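Local coordinates for cutm, flavoprotein of carbon monoxide dehydrogenase (Hydrogenophaga pseudoflava, PDB 1FFV), which binds FAD as the flavoprotein subunit of carbon monoxide dehydrogenase and probably passes on electrons released when carbon monoxide is oxidised, at residues V77-D80 and L81-S84; A264-K267 and T268-G272. All blocks are in the same frame, centred on the assembly; numbering follows the deposited sequence.

Contact 1 of 2, residues V77-D80 and L81-S84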
loop_
_atom_site.group_PDB
_atom_site.type_symbol
_atom_site.label_atom_id
_atom_site.label_comp_id
_atom_site.label_asym_id
_atom_site.label_seq_id
_atom_site.Cartn_x
_atom_site.Cartn_y
_atom_site.Cartn_z
ATOM N N VAL C 77 -33.296 16.496 27.867
ATOM C CA VAL C 77 -33.210 15.669 26.678
ATOM C C VAL C 77 -34.424 14.717 26.603
ATOM O O VAL C 77 -34.949 14.293 27.641
ATOM C CB VAL C 77 -31.830 14.951 26.706
ATOM C CG1 VAL C 77 -31.954 13.459 26.509
ATOM C CG2 VAL C 77 -30.891 15.605 25.709
ATOM N N GLU C 78 -34.882 14.408 25.386
ATOM C CA GLU C 78 -36.049 13.538 25.197
ATOM C C GLU C 78 -36.051 12.231 26.008
ATOM O O GLU C 78 -37.074 11.874 26.598
ATOM C CB GLU C 78 -36.279 13.237 23.713
ATOM C CG GLU C 78 -36.554 14.461 22.818
ATOM C CD GLU C 78 -37.904 15.140 23.092
ATOM O OE1 GLU C 78 -38.135 16.241 22.551
ATOM O OE2 GLU C 78 -38.743 14.578 23.832
ATOM N N ASN C 79 -34.917 11.529 26.051
ATOM C CA ASN C 79 -34.818 10.275 26.804
ATOM C C ASN C 79 -34.915 10.464 28.324
ATOM O O ASN C 79 -35.340 9.560 29.044
ATOM C CB ASN C 79 -33.536 9.517 26.452
ATOM C CG ASN C 79 -33.628 8.788 25.122
ATOM O OD1 ASN C 79 -32.609 8.626 24.447
ATOM N ND2 ASN C 79 -34.820 8.339 24.745
ATOM N N ASP C 80 -34.501 11.632 28.809
ATOM C CA ASP C 80 -34.570 11.930 30.236
ATOM C C ASP C 80 -36.012 12.220 30.625
ATOM O O ASP C 80 -36.392 12.120 31.791
ATOM C CB ASP C 80 -33.671 13.115 30.579
ATOM C CG ASP C 80 -32.218 12.717 30.706
ATOM O OD1 ASP C 80 -31.815 11.706 30.100
ATOM O OD2 ASP C 80 -31.475 13.397 31.441
ATOM N N LEU C 81 -36.804 12.578 29.621
ATOM C CA LEU C 81 -38.214 12.858 29.795
ATOM C C LEU C 81 -38.900 11.501 29.965
ATOM O O LEU C 81 -39.790 11.335 30.800
ATOM C CB LEU C 81 -38.731 13.550 28.538
ATOM C CG LEU C 81 -39.744 14.671 28.686
ATOM C CD1 LEU C 81 -39.152 15.800 29.518
ATOM C CD2 LEU C 81 -40.142 15.157 27.304
ATOM N N ILE C 82 -38.443 10.528 29.178
ATOM C CA ILE C 82 -38.973 9.170 29.198
ATOM C C ILE C 82 -38.593 8.417 30.469
ATOM O O ILE C 82 -39.400 7.666 31.017
ATOM C CB ILE C 82 -38.447 8.356 27.989
ATOM C CG1 ILE C 82 -38.943 8.968 26.681
ATOM C CG2 ILE C 82 -38.871 6.895 28.089
ATOM C CD1 ILE C 82 -38.338 8.315 25.453
ATOM N N SER C 83 -37.363 8.606 30.933
ATOM C CA SER C 83 -36.902 7.898 32.118
ATOM C C SER C 83 -37.167 8.592 33.455
ATOM O O SER C 83 -36.989 7.984 34.509
ATOM C CB SER C 83 -35.418 7.564 31.981
ATOM O OG SER C 83 -34.649 8.743 32.080
ATOM N N SER C 84 -37.598 9.849 33.417
ATOM C CA SER C 84 -37.885 10.601 34.642
ATOM C C SER C 84 -39.023 10.019 35.486
ATOM O O SER C 84 -40.160 9.928 35.023
ATOM C CB SER C 84 -38.216 12.051 34.305
ATOM O OG SER C 84 -38.849 12.693 35.392
HETATM O O HOH W 1 -32.222 9.019 30.559
HETATM O O HOH W 2 -34.393 11.140 33.978
#
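The carbonyl of N79 takes the backbone N-H of S83 one turn further along: S83 N stands 2.9 Å from N79 O, with an N-H...O angle of 149° and the donor tilted 27° from the carbonyl plane. The hydroxyl of S83 also comes near, OG lying 3.2 Å from N79 O, one of the acceptors within reach of its single proton. It is put there by a chi1 of 71°, which tucks OG between the backbone N and the carbonyl carbon of its own residue. Two waters also meet this hydroxyl. One bridges it to the carboxylate of D80, donating to D80 OD1 at 2.8 Å, and the other links it to D80 O. The same D80 OD1 has a charged second partner, a basic side chain on the chain of another protein, with which it pairs as a salt bridge. One residue earlier, E78 O accepts from I82 N at 3.2 Å and, weakly, from L81 N, while V77 O receives a weak bond from L81 N as well. These residues make up the short helix 78-83, with V77 at its N-cap, in the FAD-binding part of the flavoprotein. Two side-chain pairs run alongside each other on its flank. L81 CD2 approaches E78 OE2 to 3.8 Å, and the side chains of N79 and I82 point the same way. The N of S84 bonds weakly to D80 O, and its OG caps the next helix by accepting from the backbone N of V87. Further out, the bent chain of E78, chi2 -68°, ends in a hydrogen bond from OE2 to H125 NE2. The side chain of E78 comes within about 5 Å of the bound FAD, and I112 and D115 of helix 112-117 pack against L81 and E78.

Contact 2 of 2, residues A264-K267 and T268-G272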
loop_
_atom_site.group_PDB
_atom_site.type_symbol
_atom_site.label_atom_id
_atom_site.label_comp_id
_atom_site.label_asym_id
_atom_site.label_seq_id
_atom_site.Cartn_x
_atom_site.Cartn_y
_atom_site.Cartn_z
ATOM N N ALA C 264 -54.191 17.220 1.389
ATOM C CA ALA C 264 -55.050 17.765 2.441
ATOM C C ALA C 264 -56.171 16.784 2.766
ATOM O O ALA C 264 -56.567 16.626 3.918
ATOM C CB ALA C 264 -55.635 19.110 2.000
ATOM N N ASP C 265 -56.656 16.119 1.727
ATOM C CA ASP C 265 -57.726 15.139 1.834
ATOM C C ASP C 265 -57.370 14.021 2.826
ATOM O O ASP C 265 -58.128 13.759 3.762
ATOM C CB ASP C 265 -58.024 14.575 0.434
ATOM C CG ASP C 265 -59.155 13.561 0.428
ATOM O OD1 ASP C 265 -60.143 13.745 1.178
ATOM O OD2 ASP C 265 -59.057 12.584 -0.354
ATOM N N TYR C 266 -56.199 13.408 2.644
ATOM C CA TYR C 266 -55.738 12.331 3.516
ATOM C C TYR C 266 -55.370 12.799 4.928
ATOM O O TYR C 266 -55.768 12.168 5.915
ATOM C CB TYR C 266 -54.541 11.605 2.887
ATOM C CG TYR C 266 -54.025 10.421 3.691
ATOM C CD1 TYR C 266 -54.862 9.354 4.011
ATOM C CD2 TYR C 266 -52.696 10.355 4.099
ATOM C CE1 TYR C 266 -54.393 8.249 4.710
ATOM C CE2 TYR C 266 -52.213 9.250 4.799
ATOM C CZ TYR C 266 -53.070 8.199 5.099
ATOM O OH TYR C 266 -52.614 7.090 5.773
ATOM N N LYS C 267 -54.616 13.891 5.028
ATOM C CA LYS C 267 -54.208 14.386 6.345
ATOM C C LYS C 267 -55.394 14.786 7.210
ATOM O O LYS C 267 -55.431 14.471 8.399
ATOM C CB LYS C 267 -53.207 15.534 6.222
ATOM C CG LYS C 267 -51.889 15.113 5.588
ATOM C CD LYS C 267 -50.881 16.244 5.596
ATOM C CE LYS C 267 -49.617 15.861 4.845
ATOM N NZ LYS C 267 -48.546 16.870 5.022
ATOM N N THR C 268 -56.389 15.420 6.596
ATOM C CA THR C 268 -57.587 15.832 7.312
ATOM C C THR C 268 -58.325 14.605 7.820
ATOM O O THR C 268 -58.678 14.531 8.998
ATOM C CB THR C 268 -58.526 16.655 6.418
ATOM O OG1 THR C 268 -57.917 17.919 6.138
ATOM C CG2 THR C 268 -59.856 16.900 7.110
ATOM N N ALA C 269 -58.531 13.634 6.931
ATOM C CA ALA C 269 -59.225 12.397 7.287
ATOM C C ALA C 269 -58.480 11.673 8.399
ATOM O O ALA C 269 -59.095 11.152 9.329
ATOM C CB ALA C 269 -59.367 11.494 6.070
ATOM N N MET C 270 -57.155 11.667 8.319
ATOM C CA MET C 270 -56.352 11.008 9.336
ATOM C C MET C 270 -56.380 11.748 10.669
ATOM O O MET C 270 -56.342 11.122 11.731
ATOM C CB MET C 270 -54.931 10.789 8.837
ATOM C CG MET C 270 -54.863 9.781 7.687
ATOM S SD MET C 270 -55.609 8.178 8.104
ATOM C CE MET C 270 -57.206 8.305 7.300
ATOM N N ALA C 271 -56.497 13.074 10.611
ATOM C CA ALA C 271 -56.575 13.885 11.822
ATOM C C ALA C 271 -57.823 13.470 12.609
ATOM O O ALA C 271 -57.756 13.239 13.818
ATOM C CB ALA C 271 -56.638 15.359 11.468
ATOM N N GLY C 272 -58.947 13.339 11.907
ATOM C CA GLY C 272 -60.193 12.937 12.541
ATOM C C GLY C 272 -60.095 11.526 13.084
ATOM O O GLY C 272 -60.640 11.220 14.144
#
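M270 lays its CG over one face of the Y266 ring, a CH-pi contact 3.6 Å from the ring centroid and 20° off the normal, displaced toward the rim at CE1. The thioether follows obliquely: M270 SD is 4.4 Å from the centroid of the Y266 ring, a Met-aromatic contact. With CG anti to the backbone N (chi1 -177°), the Y266 ring lies alongside the next turn, where M270, bent at chi2 and chi3, curls back across its face.

Among the hydrogen bonds, A264 O is gripped twice by T268, whose backbone N and OG1 each stand 2.9 Å from it and arrive from opposite faces of the carbonyl plane. The hydroxyl is placed for this by a chi1 of -69°, which sets OG1 beside its own backbone N. All four backbone bonds, from T268 N to A271 N, are i to i+4, the shortest being M270 N to Y266 O and A271 N to K267 O, both 2.8 Å.

Charged and polar ends are engaged beyond the helix. K267 stretches out to a salt bridge with D259 and a hydrogen bond to A257 O, whereas D265 forms salt bridges with a basic side chain of another protein's chain. Y266 OH bonds to the backbone and a polar side chain of another protein's chain. Replacing Y266 by an alanine would probably leave M270 without the ring face it covers and those intersubunit bonds without their hydroxyl.

These are the first turns of the long helix 264-285 in the C-terminal region of the CO dehydrogenase flavoprotein, one side of which (D265, Y266, A269, M270) meets the chain of another protein.

How the contacts relate
Contact 1 comes first along the chain, in the short helix 78-83 of the FAD-binding region, and contact 2 follows in helix 264-285 of the C-terminal region. Their centres lie 31 Å apart and their nearest atoms about 20 Å, so they do not touch. They share neither a helix nor a sheet: strand 69-73 of one antiparallel sheet leads into contact 1, whereas contact 2 packs on strand 180-186 of the other. Contact 1 lies closer to the flavin nucleotide, with the side chain of K267 in contact 2 about 13 Å from it. Both nevertheless reach a chain of another protein, so both regions take part in contacts between subunits.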